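Local coordinates for protein butyrophilin subfamily 1 member A1 (Bos taurus, PDB 4HH8) that may serve as a membrane receptor in the secretion of milk-fat droplets and probably inhibits T-cell proliferation, its two extracellular immunoglobulin-like domains forming this chain, at residues 32-37 and 95-100; 103-108 and 125-130; 145-150 and 191-196. The protein carries 1 engineered substitution. One frame throughout, in Å; residues are numbered along the deposited sequence.

Contact 1 (32-37 and 95-100)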
# COMPACT_ATOMS: atom_id res chain seq x y z
N ALA A 32 9.39 1.19 5.11
CA ALA A 32 8.61 2.37 5.38
C ALA A 32 8.96 2.92 6.74
O ALA A 32 9.34 2.17 7.65
CB ALA A 32 7.13 2.07 5.33
N GLU A 33 8.78 4.22 6.88
CA GLU A 33 9.00 4.91 8.13
C GLU A 33 7.72 5.55 8.56
O GLU A 33 7.10 6.25 7.77
CB GLU A 33 10.14 5.94 7.98
CG GLU A 33 11.51 5.22 7.71
CD GLU A 33 12.72 6.17 7.80
OE1 GLU A 33 12.60 7.27 8.35
OE2 GLU A 33 13.80 5.83 7.27
N LEU A 34 7.33 5.29 9.81
CA LEU A 34 6.12 5.82 10.44
C LEU A 34 6.50 6.86 11.48
O LEU A 34 6.83 6.51 12.59
CB LEU A 34 5.34 4.71 11.12
CG LEU A 34 4.56 3.74 10.23
CD1 LEU A 34 5.30 3.37 8.95
CD2 LEU A 34 4.21 2.50 11.02
N PRO A 35 6.43 8.14 11.12
CA PRO A 35 6.95 9.21 12.02
C PRO A 35 5.89 9.70 12.96
O PRO A 35 4.70 9.58 12.67
CB PRO A 35 7.37 10.31 11.05
CG PRO A 35 6.53 10.01 9.70
CD PRO A 35 5.85 8.66 9.87
N CYS A 36 6.31 10.15 14.13
CA CYS A 36 5.47 10.91 15.04
C CYS A 36 6.42 11.83 15.78
O CYS A 36 7.61 11.51 15.95
CB CYS A 36 4.74 10.01 16.02
SG CYS A 36 3.39 9.08 15.33
N ARG A 37 5.91 12.97 16.23
CA ARG A 37 6.75 13.95 16.91
C ARG A 37 6.03 14.58 18.09
O ARG A 37 4.80 14.64 18.12
CB ARG A 37 7.30 15.04 15.96
CG ARG A 37 6.23 15.81 15.18
CD ARG A 37 6.71 17.15 14.57
NE ARG A 37 5.52 17.95 14.19
CZ ARG A 37 5.50 18.96 13.30
NH1 ARG A 37 6.60 19.33 12.64
NH2 ARG A 37 4.35 19.58 13.05
N VAL A 95 9.44 4.74 13.38
CA VAL A 95 9.73 3.32 13.38
C VAL A 95 9.89 2.97 11.93
O VAL A 95 9.00 3.30 11.13
CB VAL A 95 8.60 2.48 14.04
CG1 VAL A 95 8.76 0.98 13.75
CG2 VAL A 95 8.67 2.66 15.52
N ARG A 96 11.03 2.38 11.59
CA ARG A 96 11.29 1.82 10.28
C ARG A 96 10.80 0.36 10.24
O ARG A 96 11.22 -0.46 11.08
CB ARG A 96 12.77 1.90 9.93
CG ARG A 96 13.04 1.56 8.44
CD ARG A 96 14.48 1.84 7.98
NE ARG A 96 15.47 1.10 8.75
CZ ARG A 96 16.43 0.30 8.24
NH1 ARG A 96 16.55 0.12 6.92
NH2 ARG A 96 17.28 -0.31 9.07
N ILE A 97 9.88 0.07 9.33
CA ILE A 97 9.46 -1.30 9.10
C ILE A 97 10.08 -1.78 7.80
O ILE A 97 9.84 -1.19 6.75
CB ILE A 97 7.94 -1.46 9.05
CG1 ILE A 97 7.30 -0.78 10.25
CG2 ILE A 97 7.57 -2.99 9.03
CD1 ILE A 97 5.80 -0.82 10.24
N GLN A 98 10.89 -2.82 7.88
CA GLN A 98 11.58 -3.34 6.70
C GLN A 98 10.74 -4.34 5.97
O GLN A 98 9.91 -5.03 6.58
CB GLN A 98 12.89 -4.01 7.10
CG GLN A 98 13.89 -3.03 7.64
CD GLN A 98 15.20 -3.69 8.01
OE1 GLN A 98 15.24 -4.87 8.41
NE2 GLN A 98 16.29 -2.93 7.87
N GLU A 99 10.97 -4.40 4.65
CA GLU A 99 10.33 -5.38 3.80
C GLU A 99 8.81 -5.37 3.98
O GLU A 99 8.20 -6.38 4.41
CB GLU A 99 10.95 -6.76 4.01
CG GLU A 99 11.96 -7.09 2.89
CD GLU A 99 13.35 -7.47 3.42
OE1 GLU A 99 13.50 -8.63 3.89
OE2 GLU A 99 14.29 -6.63 3.34
N VAL A 100 8.21 -4.22 3.64
CA VAL A 100 6.77 -4.03 3.79
C VAL A 100 5.98 -5.08 3.00
O VAL A 100 6.34 -5.38 1.87
CB VAL A 100 6.36 -2.60 3.41
CG1 VAL A 100 4.88 -2.52 3.02
CG2 VAL A 100 6.69 -1.68 4.56

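Contact 2 (103-108 and 125-130)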
# COMPACT_ATOMS: atom_id res chain seq x y z
N SER A 103 -0.11 -7.16 4.33
CA SER A 103 -0.66 -7.25 5.69
C SER A 103 -0.24 -6.11 6.64
O SER A 103 -0.90 -5.88 7.66
CB SER A 103 -0.25 -8.58 6.33
OG SER A 103 1.16 -8.73 6.21
N ASP A 104 0.84 -5.39 6.30
CA ASP A 104 1.28 -4.22 7.07
C ASP A 104 0.40 -2.98 6.85
O ASP A 104 0.49 -2.00 7.63
CB ASP A 104 2.72 -3.87 6.72
CG ASP A 104 3.68 -4.94 7.15
OD1 ASP A 104 3.44 -5.54 8.22
OD2 ASP A 104 4.68 -5.15 6.44
N ASP A 105 -0.42 -3.00 5.80
CA ASP A 105 -1.36 -1.89 5.51
C ASP A 105 -2.33 -1.68 6.66
O ASP A 105 -2.87 -2.65 7.21
CB ASP A 105 -2.17 -2.24 4.27
CG ASP A 105 -2.92 -1.05 3.71
OD1 ASP A 105 -2.44 -0.47 2.72
OD2 ASP A 105 -3.97 -0.70 4.25
N GLY A 106 -2.56 -0.42 7.03
CA GLY A 106 -3.54 -0.10 8.06
C GLY A 106 -3.13 1.03 8.98
O GLY A 106 -2.18 1.77 8.73
N GLU A 107 -3.85 1.12 10.09
CA GLU A 107 -3.71 2.20 11.07
C GLU A 107 -2.71 1.78 12.14
O GLU A 107 -2.78 0.66 12.67
CB GLU A 107 -5.07 2.46 11.73
CG GLU A 107 -5.09 3.63 12.71
CD GLU A 107 -6.39 3.71 13.54
OE1 GLU A 107 -7.32 4.44 13.09
OE2 GLU A 107 -6.49 3.02 14.61
N TYR A 108 -1.81 2.68 12.47
CA TYR A 108 -0.88 2.44 13.58
C TYR A 108 -1.10 3.55 14.57
O TYR A 108 -1.54 4.64 14.19
CB TYR A 108 0.57 2.49 13.08
CG TYR A 108 0.93 1.32 12.22
CD1 TYR A 108 1.74 0.28 12.72
CD2 TYR A 108 0.45 1.22 10.91
CE1 TYR A 108 2.09 -0.81 11.93
CE2 TYR A 108 0.78 0.11 10.10
CZ TYR A 108 1.61 -0.88 10.61
OH TYR A 108 1.94 -1.97 9.83
N LEU A 125 -0.39 3.65 7.46
CA LEU A 125 0.47 3.09 6.42
C LEU A 125 -0.38 2.64 5.24
O LEU A 125 -1.33 1.89 5.40
CB LEU A 125 1.28 1.91 6.97
CG LEU A 125 2.25 1.37 5.92
CD1 LEU A 125 3.21 2.46 5.44
CD2 LEU A 125 2.99 0.18 6.47
N LYS A 126 -0.06 3.11 4.05
CA LYS A 126 -0.75 2.65 2.85
C LYS A 126 0.22 1.89 2.00
O LYS A 126 1.14 2.49 1.51
CB LYS A 126 -1.28 3.83 2.01
CG LYS A 126 -2.50 4.55 2.59
CD LYS A 126 -3.74 3.73 2.47
CE LYS A 126 -4.94 4.58 2.67
NZ LYS A 126 -6.09 3.70 2.50
N VAL A 127 -0.02 0.61 1.77
CA VAL A 127 0.91 -0.22 1.03
C VAL A 127 0.43 -0.36 -0.40
O VAL A 127 -0.77 -0.43 -0.63
CB VAL A 127 1.12 -1.63 1.65
CG1 VAL A 127 2.08 -2.41 0.79
CG2 VAL A 127 1.59 -1.53 3.13
N ALA A 128 1.37 -0.41 -1.33
CA ALA A 128 1.06 -0.53 -2.73
C ALA A 128 2.03 -1.49 -3.43
O ALA A 128 3.19 -1.61 -3.05
CB ALA A 128 1.12 0.84 -3.40
N ALA A 129 1.53 -2.21 -4.42
CA ALA A 129 2.42 -2.96 -5.29
C ALA A 129 1.93 -2.72 -6.67
O ALA A 129 0.72 -2.66 -6.91
CB ALA A 129 2.38 -4.43 -4.99
N LEU A 130 2.87 -2.61 -7.56
CA LEU A 130 2.61 -2.45 -8.95
C LEU A 130 2.82 -3.80 -9.62
O LEU A 130 3.84 -4.42 -9.40
CB LEU A 130 3.66 -1.50 -9.44
CG LEU A 130 3.49 -0.88 -10.78
CD1 LEU A 130 2.39 0.19 -10.71
CD2 LEU A 130 4.86 -0.30 -10.78

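Contact 3 (145-150 and 191-196)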
# COMPACT_ATOMS: atom_id res chain seq x y z
N GLU A 145 -17.94 -11.75 -33.68
CA GLU A 145 -17.75 -11.12 -32.35
C GLU A 145 -16.46 -11.55 -31.65
O GLU A 145 -16.21 -12.74 -31.45
CB GLU A 145 -18.96 -11.37 -31.43
CG GLU A 145 -19.90 -10.16 -31.34
CD GLU A 145 -21.01 -10.34 -30.31
OE1 GLU A 145 -21.01 -11.37 -29.57
OE2 GLU A 145 -21.89 -9.45 -30.23
N ILE A 146 -15.67 -10.54 -31.27
CA ILE A 146 -14.36 -10.71 -30.60
C ILE A 146 -14.43 -10.51 -29.06
O ILE A 146 -14.90 -9.49 -28.58
CB ILE A 146 -13.29 -9.75 -31.22
CG1 ILE A 146 -13.44 -9.68 -32.74
CG2 ILE A 146 -11.87 -10.12 -30.77
CD1 ILE A 146 -12.16 -9.35 -33.50
N GLN A 147 -13.93 -11.50 -28.32
CA GLN A 147 -13.83 -11.44 -26.86
C GLN A 147 -12.38 -11.21 -26.48
O GLN A 147 -11.50 -11.96 -26.90
CB GLN A 147 -14.29 -12.75 -26.21
CG GLN A 147 -15.61 -13.33 -26.71
CD GLN A 147 -15.69 -14.86 -26.56
OE1 GLN A 147 -14.69 -15.58 -26.69
NE2 GLN A 147 -16.90 -15.36 -26.30
N LEU A 148 -12.13 -10.17 -25.69
CA LEU A 148 -10.78 -9.93 -25.22
C LEU A 148 -10.70 -10.19 -23.73
O LEU A 148 -11.63 -9.83 -22.99
CB LEU A 148 -10.34 -8.49 -25.50
CG LEU A 148 -10.42 -7.94 -26.94
CD1 LEU A 148 -9.98 -6.49 -26.93
CD2 LEU A 148 -9.54 -8.75 -27.98
N GLU A 149 -9.60 -10.76 -23.28
CA GLU A 149 -9.37 -10.91 -21.86
C GLU A 149 -8.07 -10.28 -21.48
O GLU A 149 -7.05 -10.63 -22.01
CB GLU A 149 -9.39 -12.36 -21.42
CG GLU A 149 -9.26 -12.45 -19.91
CD GLU A 149 -9.18 -13.86 -19.37
OE1 GLU A 149 -8.20 -14.59 -19.65
OE2 GLU A 149 -10.12 -14.23 -18.62
N CYS A 150 -8.11 -9.35 -20.54
CA CYS A 150 -6.89 -8.66 -20.10
C CYS A 150 -6.53 -9.15 -18.72
O CYS A 150 -7.37 -9.23 -17.80
CB CYS A 150 -7.08 -7.14 -20.11
SG CYS A 150 -5.66 -6.17 -19.56
N SER A 191 -12.76 -8.94 -19.03
CA SER A 191 -13.21 -9.33 -20.35
C SER A 191 -14.14 -8.33 -20.94
O SER A 191 -14.93 -7.73 -20.23
CB SER A 191 -13.95 -10.65 -20.33
OG SER A 191 -12.96 -11.65 -20.34
N VAL A 192 -14.08 -8.21 -22.26
CA VAL A 192 -14.90 -7.29 -22.97
C VAL A 192 -15.30 -8.00 -24.28
O VAL A 192 -14.60 -8.92 -24.75
CB VAL A 192 -14.09 -5.98 -23.12
CG1 VAL A 192 -13.18 -5.95 -24.37
CG2 VAL A 192 -14.89 -4.80 -22.90
N ILE A 193 -16.45 -7.65 -24.83
CA ILE A 193 -16.82 -8.15 -26.16
C ILE A 193 -16.77 -6.96 -27.13
O ILE A 193 -17.45 -5.97 -26.92
CB ILE A 193 -18.18 -8.87 -26.13
CG1 ILE A 193 -18.07 -10.11 -25.22
CG2 ILE A 193 -18.58 -9.28 -27.54
CD1 ILE A 193 -19.38 -10.83 -24.98
N ILE A 194 -15.92 -7.05 -28.15
CA ILE A 194 -15.84 -6.01 -29.18
C ILE A 194 -16.93 -6.21 -30.23
O ILE A 194 -16.94 -7.25 -30.90
CB ILE A 194 -14.45 -5.99 -29.88
CG1 ILE A 194 -13.32 -5.87 -28.85
CG2 ILE A 194 -14.38 -4.87 -30.93
CD1 ILE A 194 -13.39 -4.65 -27.93
N ARG A 195 -17.86 -5.26 -30.34
CA ARG A 195 -18.90 -5.29 -31.40
C ARG A 195 -18.70 -4.13 -32.37
O ARG A 195 -19.19 -3.02 -32.14
CB ARG A 195 -20.32 -5.26 -30.83
CG ARG A 195 -20.71 -6.50 -30.01
CD ARG A 195 -21.87 -6.15 -29.07
NE ARG A 195 -22.07 -7.10 -27.97
CZ ARG A 195 -21.57 -6.94 -26.75
NH1 ARG A 195 -20.80 -5.88 -26.48
NH2 ARG A 195 -21.82 -7.83 -25.81
N ASP A 196 -17.95 -4.39 -33.44
CA ASP A 196 -17.52 -3.35 -34.39
C ASP A 196 -16.77 -3.98 -35.58
O ASP A 196 -16.34 -5.14 -35.52
CB ASP A 196 -16.62 -2.31 -33.68
CG ASP A 196 -16.87 -0.87 -34.17
OD1 ASP A 196 -17.17 0.01 -33.32
OD2 ASP A 196 -16.76 -0.61 -35.39

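Contact 1 (32-37 and 95-100)
Arg96 and Glu33 face each other as a non-hydrogen-bonded pair on two antiparallel strands, B and E of the V-set domain. Because chi1 of -169° sets CG opposite the backbone N, the arginine chain starts out along its neighbour, and Arg96 CB passes Ala32 O at 4.1 Å. Arg96 CG lies 4.0 Å from Glu33 CG. Arg96 CD comes within 4.1 Å of Glu33 OE2. The chain then bends at chi3 (59°), leaving Arg96 NE 5.2 Å from Glu33 OE2, too far for a bond. At the tip NH1 forms a salt bridge with Asp31, while Gln98 CD lies over one guanidinium face, toward its rim.

The other face is apolar. Leu34 CD2 meets Ile97 CD1 at 3.8 Å, and the small Ala32 lets its CB approach Val100 CG2 to 3.9 Å. Four backbone bonds join the strands, two in the pair Ala32-Ile97 (Ile97 N to Ala32 O, 2.7 Å) and two in Leu34-Val95, where Val95 N to Leu34 O is longer (3.3 Å), its donor above the carbonyl plane. The alternation implies one side made for the sandwich interior and one for water, where long charged chains contribute their methylenes to packing.

Contact 2 (103-108 and 125-130)
Asp104 O, with Leu125 CD2 packed 3.5 Å away, accepts the shortest polar bond here, from Tyr108 OH at 2.6 Å. The hydroxyl arrives in the carbonyl plane, on a lone pair, and so pins the far end of the tyrosine to the turn four residues earlier. Farther back along the ring, Tyr108 CE2 lies 3.6 Å from Leu125 CB; the two side chains run side by side in the same direction, a tyrosine being long enough to pack with its ring and still reach a carbonyl with its tip.

This is the tyrosine corner of the immunoglobulin fold, set in the Asp-x-Gly-x-Tyr-x-Cys signature that leads into strand F; residues 125-128 are the last of strand G, the partner of F in the F-G hairpin. The signature aspartate, Asp104, turns its carboxylate to Arg80 in a salt bridge.

Gly106 and Leu125 form a hydrogen-bonded pair, Leu125 N reaching Gly106 O at 2.9 Å. Glycine suits a backbone with phi of 142°, where any side chain's first carbon would collide with the carbonyl O of Asp105. One step on, the ladder is extended by a side chain: Asp105, its CG swung opposite the backbone N (chi1 -167°), offers OD1 to Val127 N at 2.8 Å, an almost straight bond (177°) on the anti side of the carboxylate, somewhat out of its plane. Val127 CG2 closes in on Asp105 CA at 3.8 Å.

Contact 3 (145-150 and 191-196)
Strands 146-150 and 191-194 run antiparallel, their axes 4.7 Å apart at closest approach and 156° between their directions. Ile146 with Ile194 and Leu148 with Val192 are hydrogen-bonded pairs, held by Ile194 N to Ile146 O (2.7 Å) and by Leu148 N to Val192 O (2.9 Å), the latter answered by Val192 N to Leu148 O. That last carbonyl also receives a CA-H contact from Ser191 and a weak bond from Ser191 OG at 3.5 Å; with OG beside its own backbone N (chi1 -82°), the short serine side chain can lean across to Leu148 O.

These are strands B and E of the second immunoglobulin domain, and their side chains sort by face. Inward, branched aliphatic residues interlock: Leu148 CD1 crosses to Ile194 CG1 at 3.9 Å, while Leu148 CB meets Val192 CG1 at 4.0 Å. Trp163, from the opposing sheet, packs on both Leu148 and Val192, and Cys150 joins the sheets through its disulfide to Cys204.

Just before strand 146-150 begins, Glu145 reaches across to Arg195. Its OE2 makes a salt bridge with Arg195 NE at 3.3 Å, the carboxylate and guanidinium planes standing almost perpendicular (89°). Ile193 CG2 lies 3.8 Å above the plane of the Arg195 guanidinium, over its centre, and also touches Glu145 OE1. An alanine in place of Glu145 removes the carboxylate, and the Arg195 guanidinium would probably be left without its mate here and freer to turn, with Ile193 CG2 less covered. The chemistry implies that aliphatic packing and backbone bonds join the strands toward the core, while a salt bridge made by one carboxylate oxygen and NE, with the Ile193 methyl over the guanidinium face, ties their ends at the surface.

In the fold
Contacts 1 and 3 are the same structural element in two domains: each pairs strands B and E, with aliphatic side chains inward and mostly polar ones outward, Ile193 of contact 3 being the exception, yet their centres lie 44 Å apart. Contact 1 is the more buried, and its Glu33 and Arg96 form no ion pair, whereas contact 3 carries one across its end. Contact 2 belongs to the opposing sheet of the V-set domain and packs on contact 1, Leu34 on Tyr108, Ala32 on Leu125 and Val100 on Val127, sharing one core. Its polar bonds fix the turn leading into strand F and tie it to the end of strand G, and 125-130 runs on toward the second domain.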